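Local coordinates for protection of telomeres protein 1 (Schizosaccharomyces pombe, PDB 5USB) that binds single-stranded telomeric DNA through OB-fold domains, of which this chain is the second, protecting the 3' overhang and regulating telomerase and telomere length, at residues A[62-73]-A[101-112]; A[4-12]-A[35-44]. The protein carries 1 engineered substitution. All coordinates share one frame; numbering follows the deposited sequence.

Contact 1: residues A[62-73]-A[101-112]. With nucleotides of chain B.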
loop_
_atom_site.group_PDB
_atom_site.type_symbol
_atom_site.label_atom_id
_atom_site.label_comp_id
_atom_site.label_asym_id
_atom_site.label_seq_id
_atom_site.Cartn_x
_atom_site.Cartn_y
_atom_site.Cartn_z
ATOM N N ARG A 62 4.740 -3.147 -12.438
ATOM C CA ARG A 62 5.313 -2.882 -11.108
ATOM C C ARG A 62 4.785 -1.572 -10.523
ATOM O O ARG A 62 5.529 -0.627 -10.285
ATOM C CB ARG A 62 6.836 -2.869 -11.172
ATOM C CG ARG A 62 7.457 -4.082 -11.790
ATOM C CD ARG A 62 8.946 -4.017 -11.591
ATOM N NE ARG A 62 9.763 -5.047 -12.251
ATOM C CZ ARG A 62 10.303 -6.086 -11.638
ATOM N NH1 ARG A 62 10.042 -6.316 -10.352
ATOM N NH2 ARG A 62 11.118 -6.903 -12.317
ATOM N N PHE A 63 3.473 -1.549 -10.258
ATOM C CA PHE A 63 2.781 -0.332 -9.848
ATOM C C PHE A 63 2.088 -0.409 -8.492
ATOM O O PHE A 63 1.508 0.592 -8.072
ATOM C CB PHE A 63 1.732 0.076 -10.906
ATOM C CG PHE A 63 2.320 0.806 -12.098
ATOM C CD1 PHE A 63 2.896 0.125 -13.165
ATOM C CD2 PHE A 63 2.278 2.190 -12.147
ATOM C CE1 PHE A 63 3.436 0.822 -14.216
ATOM C CE2 PHE A 63 2.802 2.868 -13.210
ATOM C CZ PHE A 63 3.374 2.197 -14.217
ATOM N N SER A 64 2.128 -1.539 -7.802
ATOM C CA SER A 64 1.452 -1.677 -6.512
ATOM C C SER A 64 2.379 -2.346 -5.505
ATOM O O SER A 64 3.258 -3.138 -5.863
ATOM C CB SER A 64 0.164 -2.504 -6.653
ATOM O OG SER A 64 -0.650 -1.911 -7.627
ATOM N N ILE A 65 2.165 -2.046 -4.224
ATOM C CA ILE A 65 2.957 -2.616 -3.132
ATOM C C ILE A 65 2.025 -3.324 -2.148
ATOM O O ILE A 65 0.931 -2.838 -1.860
ATOM C CB ILE A 65 3.812 -1.552 -2.413
ATOM C CG1 ILE A 65 4.776 -2.256 -1.450
ATOM C CG2 ILE A 65 2.962 -0.496 -1.683
ATOM C CD1 ILE A 65 5.852 -1.357 -0.896
ATOM N N ARG A 66 2.455 -4.484 -1.679
ATOM C CA ARG A 66 1.748 -5.238 -0.650
ATOM C C ARG A 66 2.097 -4.681 0.718
ATOM O O ARG A 66 3.266 -4.441 0.996
ATOM C CB ARG A 66 2.147 -6.712 -0.711
ATOM C CG ARG A 66 1.705 -7.550 0.475
ATOM C CD ARG A 66 2.418 -8.911 0.431
ATOM N NE ARG A 66 1.955 -9.742 -0.661
ATOM C CZ ARG A 66 2.658 -10.727 -1.208
ATOM N NH1 ARG A 66 3.877 -11.017 -0.770
ATOM N NH2 ARG A 66 2.130 -11.422 -2.197
ATOM N N CYS A 67 1.089 -4.485 1.566
ATOM C CA CYS A 67 1.299 -4.025 2.940
ATOM C C CYS A 67 0.740 -5.113 3.835
ATOM O O CYS A 67 -0.421 -5.487 3.671
ATOM C CB CYS A 67 0.603 -2.687 3.214
ATOM S SG CYS A 67 1.000 -1.397 2.001
ATOM N N ILE A 68 1.549 -5.602 4.793
ATOM C CA ILE A 68 1.098 -6.586 5.770
ATOM C C ILE A 68 0.914 -5.914 7.122
ATOM O O ILE A 68 1.835 -5.272 7.633
ATOM C CB ILE A 68 2.077 -7.764 5.901
ATOM C CG1 ILE A 68 2.405 -8.326 4.523
ATOM C CG2 ILE A 68 1.489 -8.831 6.858
ATOM C CD1 ILE A 68 1.266 -8.910 3.862
ATOM N N LEU A 69 -0.290 -6.078 7.697
ATOM C CA LEU A 69 -0.672 -5.434 8.943
ATOM C C LEU A 69 -0.905 -6.502 10.001
ATOM O O LEU A 69 -1.681 -7.434 9.775
ATOM C CB LEU A 69 -1.945 -4.612 8.750
ATOM C CG LEU A 69 -1.821 -3.213 8.116
ATOM C CD1 LEU A 69 -1.294 -3.221 6.706
ATOM C CD2 LEU A 69 -3.170 -2.463 8.138
ATOM N N TRP A 70 -0.220 -6.383 11.137
ATOM C CA TRP A 70 -0.384 -7.324 12.236
ATOM C C TRP A 70 -0.996 -6.649 13.453
ATOM O O TRP A 70 -0.959 -5.428 13.605
ATOM C CB TRP A 70 0.958 -7.918 12.657
ATOM C CG TRP A 70 1.445 -9.063 11.831
ATOM C CD1 TRP A 70 1.020 -10.364 11.891
ATOM C CD2 TRP A 70 2.486 -9.025 10.863
ATOM N NE1 TRP A 70 1.721 -11.130 11.014
ATOM C CE2 TRP A 70 2.634 -10.330 10.365
ATOM C CE3 TRP A 70 3.311 -8.007 10.363
ATOM C CZ2 TRP A 70 3.559 -10.650 9.388
ATOM C CZ3 TRP A 70 4.224 -8.332 9.395
ATOM C CH2 TRP A 70 4.347 -9.646 8.918
ATOM N N ASP A 71 -1.529 -7.483 14.337
ATOM C CA ASP A 71 -1.905 -7.054 15.705
ATOM C C ASP A 71 -2.854 -5.864 15.635
ATOM O O ASP A 71 -3.850 -5.928 14.901
ATOM C CB ASP A 71 -0.636 -6.784 16.499
ATOM C CG ASP A 71 0.292 -7.957 16.522
ATOM O OD1 ASP A 71 1.497 -7.723 16.376
ATOM O OD2 ASP A 71 -0.188 -9.097 16.622
ATOM N N GLU A 72 -2.599 -4.761 16.357
ATOM C CA GLU A 72 -3.568 -3.668 16.394
ATOM C C GLU A 72 -3.842 -3.102 15.008
ATOM O O GLU A 72 -4.938 -2.615 14.735
ATOM C CB GLU A 72 -3.097 -2.546 17.342
ATOM C CG GLU A 72 -1.861 -1.758 16.964
ATOM C CD GLU A 72 -0.548 -2.401 17.387
ATOM O OE1 GLU A 72 -0.507 -3.608 17.696
ATOM O OE2 GLU A 72 0.459 -1.661 17.413
ATOM N N HIS A 73 -2.862 -3.148 14.112
ATOM C CA HIS A 73 -3.095 -2.597 12.778
ATOM C C HIS A 73 -4.091 -3.448 12.009
ATOM O O HIS A 73 -4.925 -2.931 11.253
ATOM C CB HIS A 73 -1.770 -2.510 12.015
ATOM C CG HIS A 73 -0.640 -1.967 12.821
ATOM N ND1 HIS A 73 -0.491 -0.632 13.119
ATOM C CD2 HIS A 73 0.393 -2.604 13.421
ATOM C CE1 HIS A 73 0.605 -0.467 13.846
ATOM N NE2 HIS A 73 1.154 -1.649 14.051
ATOM N N TYR A 101 11.177 -8.765 -3.704
ATOM C CA TYR A 101 10.207 -7.703 -3.956
ATOM C C TYR A 101 10.020 -6.827 -2.720
ATOM O O TYR A 101 10.080 -7.301 -1.588
ATOM C CB TYR A 101 8.858 -8.291 -4.372
ATOM C CG TYR A 101 8.955 -9.159 -5.589
ATOM C CD1 TYR A 101 9.126 -8.588 -6.842
ATOM C CD2 TYR A 101 8.925 -10.537 -5.482
ATOM C CE1 TYR A 101 9.257 -9.406 -7.992
ATOM C CE2 TYR A 101 9.045 -11.338 -6.609
ATOM C CZ TYR A 101 9.201 -10.768 -7.840
ATOM O OH TYR A 101 9.321 -11.575 -8.945
ATOM N N LEU A 102 9.818 -5.542 -2.962
ATOM C CA LEU A 102 9.506 -4.590 -1.913
ATOM C C LEU A 102 8.156 -4.915 -1.295
ATOM O O LEU A 102 7.214 -5.323 -1.992
ATOM C CB LEU A 102 9.469 -3.184 -2.499
ATOM C CG LEU A 102 10.554 -2.191 -2.159
ATOM C CD1 LEU A 102 10.213 -0.825 -2.768
ATOM C CD2 LEU A 102 10.743 -2.074 -0.679
ATOM N N GLU A 103 8.064 -4.750 0.015
ATOM C CA GLU A 103 6.789 -4.819 0.686
ATOM C C GLU A 103 6.830 -3.869 1.875
ATOM O O GLU A 103 7.889 -3.409 2.300
ATOM C CB GLU A 103 6.447 -6.260 1.116
ATOM C CG GLU A 103 7.498 -6.921 1.969
ATOM C CD GLU A 103 7.129 -8.333 2.413
ATOM O OE1 GLU A 103 6.006 -8.790 2.122
ATOM O OE2 GLU A 103 7.981 -8.971 3.068
ATOM N N CYS A 104 5.647 -3.538 2.366
ATOM C CA CYS A 104 5.470 -2.670 3.515
ATOM C C CYS A 104 4.919 -3.483 4.678
ATOM O O CYS A 104 4.036 -4.324 4.497
ATOM C CB CYS A 104 4.545 -1.520 3.126
ATOM S SG CYS A 104 4.027 -0.421 4.409
ATOM N N ILE A 105 5.431 -3.203 5.878
ATOM C CA ILE A 105 5.126 -3.985 7.061
ATOM C C ILE A 105 4.684 -3.048 8.165
ATOM O O ILE A 105 5.319 -2.013 8.402
ATOM C CB ILE A 105 6.345 -4.798 7.513
ATOM C CG1 ILE A 105 6.774 -5.778 6.424
ATOM C CG2 ILE A 105 6.018 -5.499 8.793
ATOM C CD1 ILE A 105 5.741 -6.772 6.014
ATOM N N LEU A 106 3.590 -3.412 8.846
ATOM C CA LEU A 106 3.175 -2.735 10.075
ATOM C C LEU A 106 3.126 -3.784 11.193
ATOM O O LEU A 106 2.168 -4.543 11.341
ATOM C CB LEU A 106 1.849 -2.006 9.900
ATOM C CG LEU A 106 1.845 -0.725 9.085
ATOM C CD1 LEU A 106 1.936 -1.021 7.610
ATOM C CD2 LEU A 106 0.635 0.090 9.365
ATOM N N HIS A 107 4.210 -3.842 11.955
ATOM C CA HIS A 107 4.327 -4.764 13.069
ATOM C C HIS A 107 3.579 -4.213 14.281
ATOM O O HIS A 107 3.489 -3.017 14.482
ATOM C CB HIS A 107 5.806 -4.968 13.444
ATOM C CG HIS A 107 6.594 -5.776 12.451
ATOM N ND1 HIS A 107 6.427 -7.135 12.296
ATOM C CD2 HIS A 107 7.602 -5.422 11.616
ATOM C CE1 HIS A 107 7.274 -7.577 11.380
ATOM N NE2 HIS A 107 7.999 -6.556 10.955
ATOM N N GLY A 108 3.037 -5.116 15.085
ATOM C CA GLY A 108 2.442 -4.711 16.338
ATOM C C GLY A 108 3.446 -3.891 17.119
ATOM O O GLY A 108 4.616 -4.284 17.194
ATOM N N ASP A 109 3.005 -2.772 17.600
ATOM C CA ASP A 109 3.900 -1.825 18.266
ATOM C C ASP A 109 3.272 -1.359 19.587
ATOM O O ASP A 109 3.097 -0.201 19.743
ATOM C CB ASP A 109 4.192 -0.624 17.328
ATOM C CG ASP A 109 5.230 0.305 17.874
ATOM O OD1 ASP A 109 5.943 -0.120 18.754
ATOM O OD2 ASP A 109 5.404 1.457 17.491
ATOM N N SER A 110 2.874 -2.278 20.484
ATOM C CA SER A 110 2.228 -1.847 21.797
ATOM C C SER A 110 3.220 -0.925 22.596
ATOM O O SER A 110 2.797 -0.025 23.310
ATOM C CB SER A 110 1.790 -2.989 22.764
ATOM O OG SER A 110 0.848 -3.876 22.225
ATOM N N ALA A 111 4.542 -1.183 22.553
ATOM C CA ALA A 111 5.524 -0.197 23.147
ATOM C C ALA A 111 5.465 1.288 22.575
ATOM O O ALA A 111 6.045 2.179 23.132
ATOM C CB ALA A 111 7.006 -0.666 23.075
ATOM N N LYS A 112 4.864 1.427 21.418
ATOM C CA LYS A 112 4.758 2.700 20.736
ATOM C C LYS A 112 6.099 3.322 20.403
ATOM O O LYS A 112 6.262 4.500 20.481
ATOM C CB LYS A 112 3.829 3.644 21.504
ATOM C CG LYS A 112 2.366 3.359 21.225
ATOM C CD LYS A 112 2.015 3.419 19.722
ATOM C CE LYS A 112 1.211 2.206 19.197
ATOM N NZ LYS A 112 0.225 2.444 18.092
ATOM O "O5'" G B 1 9.797 -13.570 12.371
ATOM C "C5'" G B 1 8.489 -13.131 11.999
ATOM C "C4'" G B 1 7.500 -14.205 12.354
ATOM O "O4'" G B 1 6.589 -13.728 13.365
ATOM C "C3'" G B 1 6.600 -14.668 11.234
ATOM O "O3'" G B 1 6.239 -15.957 11.622
ATOM C "C2'" G B 1 5.420 -13.690 11.301
ATOM O "O2'" G B 1 4.098 -14.052 10.956
ATOM C "C1'" G B 1 5.375 -13.318 12.769
ATOM N N9 G B 1 5.269 -11.884 12.942
ATOM C C8 G B 1 6.132 -10.926 12.476
ATOM N N7 G B 1 5.813 -9.722 12.857
ATOM C C5 G B 1 4.687 -9.902 13.645
ATOM C C6 G B 1 3.893 -8.956 14.331
ATOM O O6 G B 1 4.042 -7.743 14.392
ATOM N N1 G B 1 2.829 -9.561 14.991
ATOM C C2 G B 1 2.561 -10.906 14.982
ATOM N N2 G B 1 1.483 -11.300 15.665
ATOM N N3 G B 1 3.299 -11.801 14.347
ATOM C C4 G B 1 4.338 -11.232 13.701
ATOM P P DG B 2 6.667 -17.173 10.755
ATOM O OP1 DG B 2 6.264 -18.388 11.488
ATOM O OP2 DG B 2 8.055 -16.984 10.319
ATOM O "O5'" DG B 2 5.724 -17.058 9.482
ATOM C "C5'" DG B 2 4.313 -17.206 9.612
ATOM C "C4'" DG B 2 3.653 -16.716 8.347
ATOM O "O4'" DG B 2 3.490 -15.286 8.350
ATOM C "C3'" DG B 2 4.450 -16.990 7.084
ATOM O "O3'" DG B 2 4.173 -18.333 6.735
ATOM C "C2'" DG B 2 3.849 -15.981 6.121
ATOM C "C1'" DG B 2 3.563 -14.788 7.013
ATOM N N9 DG B 2 4.584 -13.752 6.988
ATOM C C8 DG B 2 5.531 -13.549 7.952
ATOM N N7 DG B 2 6.323 -12.549 7.693
ATOM C C5 DG B 2 5.896 -12.087 6.462
ATOM C C6 DG B 2 6.387 -11.026 5.667
ATOM O O6 DG B 2 7.306 -10.247 5.916
ATOM N N1 DG B 2 5.676 -10.905 4.478
ATOM C C2 DG B 2 4.608 -11.689 4.121
ATOM N N2 DG B 2 4.037 -11.406 2.952
ATOM N N3 DG B 2 4.143 -12.686 4.855
ATOM C C4 DG B 2 4.827 -12.825 6.007
ATOM P P DA B 5 1.905 -16.001 -6.664
ATOM O OP1 DA B 5 1.117 -17.213 -6.691
ATOM O OP2 DA B 5 3.116 -15.860 -7.429
ATOM O "O5'" DA B 5 0.947 -14.817 -7.095
ATOM C "C5'" DA B 5 -0.349 -14.717 -6.538
ATOM C "C4'" DA B 5 -0.880 -13.335 -6.808
ATOM O "O4'" DA B 5 -0.141 -12.389 -6.014
ATOM C "C3'" DA B 5 -0.718 -12.876 -8.253
ATOM O "O3'" DA B 5 -1.821 -12.059 -8.647
ATOM C "C2'" DA B 5 0.597 -12.122 -8.220
ATOM C "C1'" DA B 5 0.601 -11.511 -6.832
ATOM N N9 DA B 5 1.915 -11.372 -6.223
ATOM C C8 DA B 5 2.897 -12.322 -6.146
ATOM N N7 DA B 5 3.956 -11.933 -5.489
ATOM C C5 DA B 5 3.628 -10.659 -5.054
ATOM C C6 DA B 5 4.326 -9.714 -4.296
ATOM N N6 DA B 5 5.547 -9.917 -3.807
ATOM N N1 DA B 5 3.723 -8.531 -4.060
ATOM C C2 DA B 5 2.504 -8.327 -4.557
ATOM N N3 DA B 5 1.743 -9.139 -5.276
ATOM C C4 DA B 5 2.370 -10.305 -5.492
HETATM O O HOH W 1 4.769 -5.928 -2.772
HETATM O O HOH W 2 0.361 -4.949 19.767
#
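Asp71 and Gly108 meet at the end of a parallel strand pair of the OB-fold and read the first guanine of the bound strand. Asp71 OD1 accepts from N1 of G1 of chain B at 2.7 Å, and OD2 takes the N2 amino group at 2.9 Å. Gly108 N and His107 ND1 both donate to O6 of that base. The base lies over one face of the Trp70 indole; CG2 of Ile68 covers the opposite face. Ile105 CG2 presses on the indole edge, 3.4 Å from Trp70 CZ3.

On the sheet face that carries Ile68 and Ile105, Glu103 OE1 accepts from N1 of DG2 of chain B at 3.2 Å. CG of Glu103 sits between its backbone N and carbonyl carbon (chi1 55°), and the chain then runs extended to the base. The Arg66 guanidinium lies over DA5 of chain B, while its NH1 bonds a thymine base.

Below the bases, strand 65-69 and Trp70 are joined to strand 102-106 by four backbone bonds. Cys67, Leu69, Cys104 and Leu106 line the opposite sheet face. Glu72 OE2 uses its syn lone pair to hold Asp109 N. NE2 of His73 donates to His107 O at 2.7 Å from above the carbonyl plane.

Contact 2: residues A[4-12]-A[35-44]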
loop_
_atom_site.group_PDB
_atom_site.type_symbol
_atom_site.label_atom_id
_atom_site.label_comp_id
_atom_site.label_asym_id
_atom_site.label_seq_id
_atom_site.Cartn_x
_atom_site.Cartn_y
_atom_site.Cartn_z
ATOM N N SER A 4 6.547 10.617 0.337
ATOM C CA SER A 4 7.185 10.153 -0.891
ATOM C C SER A 4 6.132 9.661 -1.876
ATOM O O SER A 4 5.090 9.152 -1.466
ATOM C CB SER A 4 8.109 8.968 -0.618
ATOM O OG SER A 4 9.179 9.303 0.223
ATOM N N LEU A 5 6.431 9.742 -3.171
ATOM C CA LEU A 5 5.716 8.924 -4.135
ATOM C C LEU A 5 6.196 7.480 -4.011
ATOM O O LEU A 5 7.335 7.213 -3.608
ATOM C CB LEU A 5 5.931 9.397 -5.571
ATOM C CG LEU A 5 5.403 10.819 -5.799
ATOM C CD1 LEU A 5 5.628 11.160 -7.249
ATOM C CD2 LEU A 5 3.950 11.022 -5.407
ATOM N N LEU A 6 5.329 6.534 -4.387
ATOM C CA LEU A 6 5.732 5.142 -4.232
ATOM C C LEU A 6 6.906 4.797 -5.130
ATOM O O LEU A 6 7.680 3.889 -4.821
ATOM C CB LEU A 6 4.549 4.205 -4.469
ATOM C CG LEU A 6 3.631 4.094 -3.245
ATOM C CD1 LEU A 6 2.481 3.166 -3.658
ATOM C CD2 LEU A 6 4.353 3.573 -1.990
ATOM N N SER A 7 7.078 5.518 -6.244
ATOM C CA SER A 7 8.236 5.296 -7.094
ATOM C C SER A 7 9.548 5.673 -6.419
ATOM O O SER A 7 10.615 5.238 -6.883
ATOM C CB SER A 7 8.082 6.113 -8.360
ATOM O OG SER A 7 8.055 7.485 -8.017
ATOM N N GLN A 8 9.489 6.458 -5.350
ATOM C CA GLN A 8 10.670 6.957 -4.653
ATOM C C GLN A 8 11.044 6.122 -3.440
ATOM O O GLN A 8 12.128 6.331 -2.871
ATOM C CB GLN A 8 10.441 8.407 -4.221
ATOM C CG GLN A 8 10.167 9.346 -5.378
ATOM C CD GLN A 8 9.709 10.727 -4.935
ATOM O OE1 GLN A 8 8.951 10.901 -3.955
ATOM N NE2 GLN A 8 10.175 11.741 -5.671
ATOM N N ILE A 9 10.191 5.194 -3.005
ATOM C CA ILE A 9 10.538 4.472 -1.796
ATOM C C ILE A 9 11.545 3.376 -2.113
ATOM O O ILE A 9 11.627 2.831 -3.213
ATOM C CB ILE A 9 9.292 3.926 -1.075
ATOM C CG1 ILE A 9 8.579 2.865 -1.869
ATOM C CG2 ILE A 9 8.354 5.060 -0.730
ATOM C CD1 ILE A 9 7.554 2.155 -1.037
ATOM N N THR A 10 12.369 3.084 -1.138
ATOM C CA THR A 10 13.420 2.090 -1.274
ATOM C C THR A 10 13.324 1.136 -0.109
ATOM O O THR A 10 12.609 1.388 0.864
ATOM C CB THR A 10 14.806 2.757 -1.294
ATOM O OG1 THR A 10 14.970 3.485 -0.077
ATOM C CG2 THR A 10 14.939 3.707 -2.494
ATOM N N PRO A 11 14.038 0.033 -0.164
ATOM C CA PRO A 11 13.932 -0.962 0.902
ATOM C C PRO A 11 14.574 -0.468 2.183
ATOM O O PRO A 11 15.522 0.312 2.165
ATOM C CB PRO A 11 14.688 -2.161 0.331
ATOM C CG PRO A 11 14.746 -1.896 -1.128
ATOM C CD PRO A 11 14.871 -0.456 -1.272
ATOM N N HIS A 12 14.025 -0.930 3.309
ATOM C CA HIS A 12 14.632 -0.741 4.623
ATOM C C HIS A 12 14.710 0.734 5.002
ATOM O O HIS A 12 15.725 1.244 5.486
ATOM C CB HIS A 12 15.986 -1.428 4.650
ATOM C CG HIS A 12 15.911 -2.862 4.236
ATOM N ND1 HIS A 12 16.618 -3.371 3.174
ATOM C CD2 HIS A 12 15.180 -3.890 4.727
ATOM C CE1 HIS A 12 16.341 -4.656 3.042
ATOM N NE2 HIS A 12 15.475 -4.996 3.978
ATOM N N VAL A 35 -1.688 -1.557 -2.489
ATOM C CA VAL A 35 -1.965 -0.150 -2.741
ATOM C C VAL A 35 -1.083 0.395 -3.852
ATOM O O VAL A 35 -0.044 -0.168 -4.184
ATOM C CB VAL A 35 -1.809 0.684 -1.469
ATOM C CG1 VAL A 35 -2.588 0.046 -0.355
ATOM C CG2 VAL A 35 -0.363 0.846 -1.091
ATOM N N THR A 36 -1.551 1.484 -4.463
ATOM C CA THR A 36 -0.869 2.121 -5.577
ATOM C C THR A 36 -1.064 3.625 -5.520
ATOM O O THR A 36 -2.091 4.105 -5.027
ATOM C CB THR A 36 -1.417 1.609 -6.926
ATOM O OG1 THR A 36 -0.643 2.130 -8.013
ATOM C CG2 THR A 36 -2.819 2.051 -7.158
ATOM N N ASP A 37 -0.074 4.367 -6.075
ATOM C CA ASP A 37 -0.333 5.766 -6.404
ATOM C C ASP A 37 -0.136 6.007 -7.895
ATOM O O ASP A 37 -0.009 7.165 -8.332
ATOM C CB ASP A 37 0.508 6.719 -5.546
ATOM C CG ASP A 37 1.976 6.622 -5.796
ATOM O OD1 ASP A 37 2.395 5.877 -6.706
ATOM O OD2 ASP A 37 2.739 7.371 -5.108
ATOM N N TYR A 38 -0.131 4.923 -8.667
ATOM C CA TYR A 38 0.041 4.933 -10.123
ATOM C C TYR A 38 1.401 5.481 -10.526
ATOM O O TYR A 38 1.545 6.123 -11.571
ATOM C CB TYR A 38 -1.131 5.677 -10.779
ATOM C CG TYR A 38 -2.386 4.862 -10.656
ATOM C CD1 TYR A 38 -2.602 3.812 -11.534
ATOM C CD2 TYR A 38 -3.311 5.093 -9.640
ATOM C CE1 TYR A 38 -3.704 3.024 -11.443
ATOM C CE2 TYR A 38 -4.448 4.276 -9.532
ATOM C CZ TYR A 38 -4.601 3.243 -10.454
ATOM O OH TYR A 38 -5.695 2.406 -10.429
ATOM N N THR A 39 2.419 5.236 -9.698
ATOM C CA THR A 39 3.816 5.465 -10.047
ATOM C C THR A 39 4.548 4.132 -9.931
ATOM O O THR A 39 4.236 3.303 -9.082
ATOM C CB THR A 39 4.516 6.569 -9.192
ATOM O OG1 THR A 39 4.735 6.103 -7.854
ATOM C CG2 THR A 39 3.687 7.877 -9.164
ATOM N N GLU A 40 5.504 3.915 -10.815
ATOM C CA GLU A 40 6.184 2.626 -10.972
ATOM C C GLU A 40 7.415 2.533 -10.095
ATOM O O GLU A 40 8.140 3.511 -9.941
ATOM C CB GLU A 40 6.571 2.473 -12.433
ATOM C CG GLU A 40 7.089 1.172 -12.854
ATOM C CD GLU A 40 7.319 1.160 -14.349
ATOM O OE1 GLU A 40 7.163 2.235 -14.975
ATOM O OE2 GLU A 40 7.599 0.086 -14.881
ATOM N N ASN A 41 7.626 1.359 -9.494
ATOM C CA ASN A 41 8.815 1.090 -8.698
ATOM C C ASN A 41 9.448 -0.208 -9.149
ATOM O O ASN A 41 8.784 -1.240 -9.175
ATOM C CB ASN A 41 8.464 1.008 -7.218
ATOM C CG ASN A 41 9.675 0.989 -6.325
ATOM O OD1 ASN A 41 10.555 0.149 -6.457
ATOM N ND2 ASN A 41 9.708 1.903 -5.384
ATOM N N GLU A 42 10.747 -0.166 -9.472
ATOM C CA GLU A 42 11.385 -1.325 -10.064
ATOM C C GLU A 42 11.441 -2.542 -9.149
ATOM O O GLU A 42 11.717 -3.634 -9.655
ATOM C CB GLU A 42 12.803 -0.955 -10.535
ATOM C CG GLU A 42 13.771 -0.626 -9.431
ATOM C CD GLU A 42 15.191 -0.393 -9.953
ATOM O OE1 GLU A 42 15.335 -0.061 -11.150
ATOM O OE2 GLU A 42 16.155 -0.557 -9.172
ATOM N N LEU A 43 11.169 -2.407 -7.831
ATOM C CA LEU A 43 11.158 -3.537 -6.917
ATOM C C LEU A 43 9.750 -4.018 -6.560
ATOM O O LEU A 43 9.612 -4.985 -5.813
ATOM C CB LEU A 43 11.912 -3.201 -5.633
ATOM C CG LEU A 43 13.367 -2.784 -5.817
ATOM C CD1 LEU A 43 13.923 -2.392 -4.497
ATOM C CD2 LEU A 43 14.134 -3.944 -6.386
ATOM N N PHE A 44 8.706 -3.410 -7.124
ATOM C CA PHE A 44 7.369 -3.950 -6.944
ATOM C C PHE A 44 7.181 -5.199 -7.815
ATOM O O PHE A 44 7.857 -5.397 -8.833
ATOM C CB PHE A 44 6.311 -2.890 -7.306
ATOM C CG PHE A 44 6.241 -1.687 -6.390
ATOM C CD1 PHE A 44 6.947 -1.607 -5.204
ATOM C CD2 PHE A 44 5.431 -0.617 -6.725
ATOM C CE1 PHE A 44 6.824 -0.500 -4.372
ATOM C CE2 PHE A 44 5.306 0.481 -5.882
ATOM C CZ PHE A 44 6.043 0.550 -4.713
HETATM O O HOH W 3 12.803 0.699 -5.232
#
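This is a loop-to-loop contact held mostly by side-chain bonds to backbone atoms. Residues 4-12 lead into strand 14-26 of the OB-fold, and residues 35-44 run out of strand 31-36. Leu6 and Asn41 lie at its middle. Asn41 ND2 donates to Leu6 O at 2.9 Å and to Ile9 O at 3.0 Å. Both acceptors lie close to the plane of the amide, one for each N-H. CG of Asn41 is anti to its backbone N (chi1 -169°), which turns the amide toward the 4-12 loop. Its OD1 accepts from Leu43 N in an Asx turn, and a water lies within bonding distance of both Asn41 OD1 and Ile9 O. The amide is thus held flat by both loops. With an alanine here, Leu6 O and Ile9 O would probably lose this donor and Leu43 N its Asx-turn acceptor.

On the N-terminal side of Leu6, Asp37 OD2 accepts from Leu6 N at 2.8 Å, with the donor out of the carboxylate plane. Thr39 OG1 donates to Asp37 OD1 at 2.6 Å and receives a weak bond from Ser7 N. Thr39 therefore helps to fix the rotation of the carboxylate.

Apolar groups pack alongside. The Phe44 ring has Asn41 CB over the centre of one face and Leu6 CB at its edge. Leu6 also packs on Phe17 of strand 14-26. At the far end of the contact, Pro11 CG meets Leu43 CD1 at 3.5 Å. Asp37 and Asn41 supply opposite polarity, acceptor and donor, so the short turn at Leu6 is gripped through both its N-H and its carbonyl.

In the fold
Both contacts belong to one OB-fold domain, and their centres are about 15 Å apart. Along the chain, both segments of contact 2 precede those of contact 1. They share one curled sheet, where strand 31-36 of contact 2 lies antiparallel to strand 65-69 of contact 1. They also touch directly. Phe63 O and Thr36 OG1 are 2.6 Å apart, and Arg62 NH1 reaches Phe44 O at 2.8 Å, both probable hydrogen bonds. Contact 1 bears the nucleic acid. Contact 2 lies further from it and touches none of its nucleotides. It packs the loops at one end of the strands whose other residues meet the bases in contact 1.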